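Local coordinates for protein YchN (Escherichia coli, PDB 1JX7) that is of unknown function but assembles into a homohexamer, a dimer of trimers, and belongs to the DsrE/DsrF-like family, at residues L24-R29 with Q62-I67. Residues are numbered along the deposited sequence; the frame is centred on the assembly and turned at random.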
loop_
_atom_site.group_PDB
_atom_site.type_symbol
_atom_site.label_atom_id
_atom_site.label_comp_id
_atom_site.label_asym_id
_atom_site.label_seq_id
_atom_site.Cartn_x
_atom_site.Cartn_y
_atom_site.Cartn_z
ATOM N N LEU A 24 6.387 16.471 -9.946
ATOM C CA LEU A 24 7.677 16.965 -9.479
ATOM C C LEU A 24 8.638 17.043 -10.666
ATOM O O LEU A 24 9.454 17.964 -10.758
ATOM C CB LEU A 24 8.256 16.019 -8.426
ATOM C CG LEU A 24 9.299 16.583 -7.445
ATOM C CD1 LEU A 24 9.901 15.439 -6.655
ATOM C CD2 LEU A 24 10.389 17.307 -8.171
ATOM N N ALA A 25 8.535 16.073 -11.561
ATOM C CA ALA A 25 9.383 16.003 -12.748
ATOM C C ALA A 25 9.177 17.205 -13.675
ATOM O O ALA A 25 10.135 17.828 -14.128
ATOM C CB ALA A 25 9.116 14.710 -13.512
ATOM N N ILE A 26 7.923 17.521 -13.956
ATOM C CA ILE A 26 7.582 18.640 -14.819
ATOM C C ILE A 26 8.059 19.916 -14.131
ATOM O O ILE A 26 8.464 20.884 -14.786
ATOM C CB ILE A 26 6.053 18.707 -15.055
ATOM C CG1 ILE A 26 5.565 17.406 -15.731
ATOM C CG2 ILE A 26 5.719 19.914 -15.894
ATOM C CD1 ILE A 26 4.028 17.268 -15.885
ATOM N N ALA A 27 8.021 19.908 -12.796
ATOM C CA ALA A 27 8.419 21.060 -12.007
ATOM C C ALA A 27 9.923 21.264 -12.030
ATOM O O ALA A 27 10.397 22.404 -12.093
ATOM C CB ALA A 27 7.948 20.900 -10.576
ATOM N N LEU A 28 10.682 20.177 -11.966
ATOM C CA LEU A 28 12.127 20.291 -11.980
ATOM C C LEU A 28 12.584 20.929 -13.280
ATOM O O LEU A 28 13.458 21.797 -13.295
ATOM C CB LEU A 28 12.763 18.913 -11.808
ATOM C CG LEU A 28 12.539 18.354 -10.392
ATOM C CD1 LEU A 28 12.952 16.900 -10.317
ATOM C CD2 LEU A 28 13.303 19.211 -9.394
ATOM N N ARG A 29 11.966 20.503 -14.374
ATOM C CA ARG A 29 12.298 21.047 -15.677
ATOM C C ARG A 29 11.935 22.526 -15.766
ATOM O O ARG A 29 12.725 23.321 -16.274
ATOM C CB ARG A 29 11.585 20.271 -16.781
ATOM C CG ARG A 29 12.499 19.349 -17.563
ATOM C CD ARG A 29 13.803 20.056 -17.922
ATOM N NE ARG A 29 14.673 19.241 -18.768
ATOM C CZ ARG A 29 14.424 18.985 -20.042
ATOM N NH1 ARG A 29 13.336 19.477 -20.626
ATOM N NH2 ARG A 29 15.261 18.231 -20.747
ATOM N N GLN A 62 -1.215 10.423 -19.037
ATOM C CA GLN A 62 -0.718 10.396 -20.403
ATOM C C GLN A 62 -0.166 11.759 -20.772
ATOM O O GLN A 62 0.944 11.864 -21.284
ATOM C CB GLN A 62 -1.844 10.029 -21.351
ATOM C CG GLN A 62 -1.394 9.127 -22.455
ATOM C CD GLN A 62 -2.120 9.379 -23.740
ATOM O OE1 GLN A 62 -1.815 10.327 -24.454
ATOM N NE2 GLN A 62 -3.101 8.538 -24.043
ATOM N N GLN A 63 -0.942 12.810 -20.503
ATOM C CA GLN A 63 -0.548 14.184 -20.809
ATOM C C GLN A 63 0.725 14.611 -20.091
ATOM O O GLN A 63 1.563 15.294 -20.679
ATOM C CB GLN A 63 -1.665 15.167 -20.448
ATOM C CG GLN A 63 -1.230 16.639 -20.528
ATOM C CD GLN A 63 -2.231 17.601 -19.890
ATOM O OE1 GLN A 63 -3.263 17.931 -20.477
ATOM N NE2 GLN A 63 -1.928 18.048 -18.678
HETATM N N MSE A 64 0.859 14.220 -18.828
HETATM C CA MSE A 64 2.036 14.571 -18.047
HETATM C C MSE A 64 3.300 13.934 -18.615
HETATM O O MSE A 64 4.399 14.468 -18.475
HETATM C CB MSE A 64 1.832 14.176 -16.573
HETATM C CG MSE A 64 0.791 15.037 -15.861
HETATM SE SE MSE A 64 0.388 14.472 -14.219
HETATM C CE MSE A 64 -0.340 13.054 -14.644
ATOM N N LEU A 65 3.142 12.793 -19.278
ATOM C CA LEU A 65 4.283 12.119 -19.881
ATOM C C LEU A 65 4.633 12.756 -21.223
ATOM O O LEU A 65 5.790 12.786 -21.618
ATOM C CB LEU A 65 3.975 10.623 -20.070
ATOM C CG LEU A 65 4.210 9.808 -18.792
ATOM C CD1 LEU A 65 3.722 8.376 -18.993
ATOM C CD2 LEU A 65 5.699 9.831 -18.437
ATOM N N GLU A 66 3.625 13.269 -21.916
ATOM C CA GLU A 66 3.856 13.906 -23.196
ATOM C C GLU A 66 4.541 15.245 -22.949
ATOM O O GLU A 66 5.412 15.668 -23.728
ATOM C CB GLU A 66 2.532 14.077 -23.938
ATOM C CG GLU A 66 1.796 12.751 -24.054
ATOM C CD GLU A 66 0.630 12.789 -25.016
ATOM O OE1 GLU A 66 -0.193 13.733 -24.929
ATOM O OE2 GLU A 66 0.530 11.869 -25.850
ATOM N N ILE A 67 4.174 15.902 -21.857
ATOM C CA ILE A 67 4.785 17.169 -21.474
ATOM C C ILE A 67 6.279 16.933 -21.243
ATOM O O ILE A 67 7.115 17.748 -21.621
ATOM C CB ILE A 67 4.161 17.726 -20.163
ATOM C CG1 ILE A 67 2.696 18.075 -20.379
ATOM C CG2 ILE A 67 4.926 18.954 -19.702
ATOM C CD1 ILE A 67 1.993 18.555 -19.141
#
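Ile26 reaches across from helix 17-31 and touches both Met64 and Ile67 of helix 61-70. Its CD1 does most of the work. Ile26 CD1 lies 3.8 Å from the backbone O of Met64. The same methyl, Ile26 CD1, is 3.9 Å from Met64 CB. Ile26 CD1 also meets Ile67 CD1 at 4.0 Å. The long branch gets there because CG1 stands anti to the carbonyl carbon (chi1 -60°) and then runs on extended to CD1 (chi2 173°). Met64, present as selenomethionine, is buried. It offers CB and CG to the isoleucine, while its end turns off from Ile26, and the Met64 side chain also touches Phe19 and Leu22 of helix 17-31. Ile67 lies on the more open side: it and Ile26 are partly exposed. Here Ile26 CG2 meets Ile67 CG2 at 4.0 Å. The side chain of Ile26 crosses those of Met64 and Ile67 at about a right angle. No hydrogen bond joins the two segments, so the contact is apolar packing. Leu68 extends it by touching Ala25 and Ile26. Both helices belong to the alpha/beta fold built on a parallel sheet. Ala25 and Leu28 pack on Ile6 of strand 3-8. Leu24 packs on Leu101, and Ala27 and Leu28 on Ala105, of a second subunit.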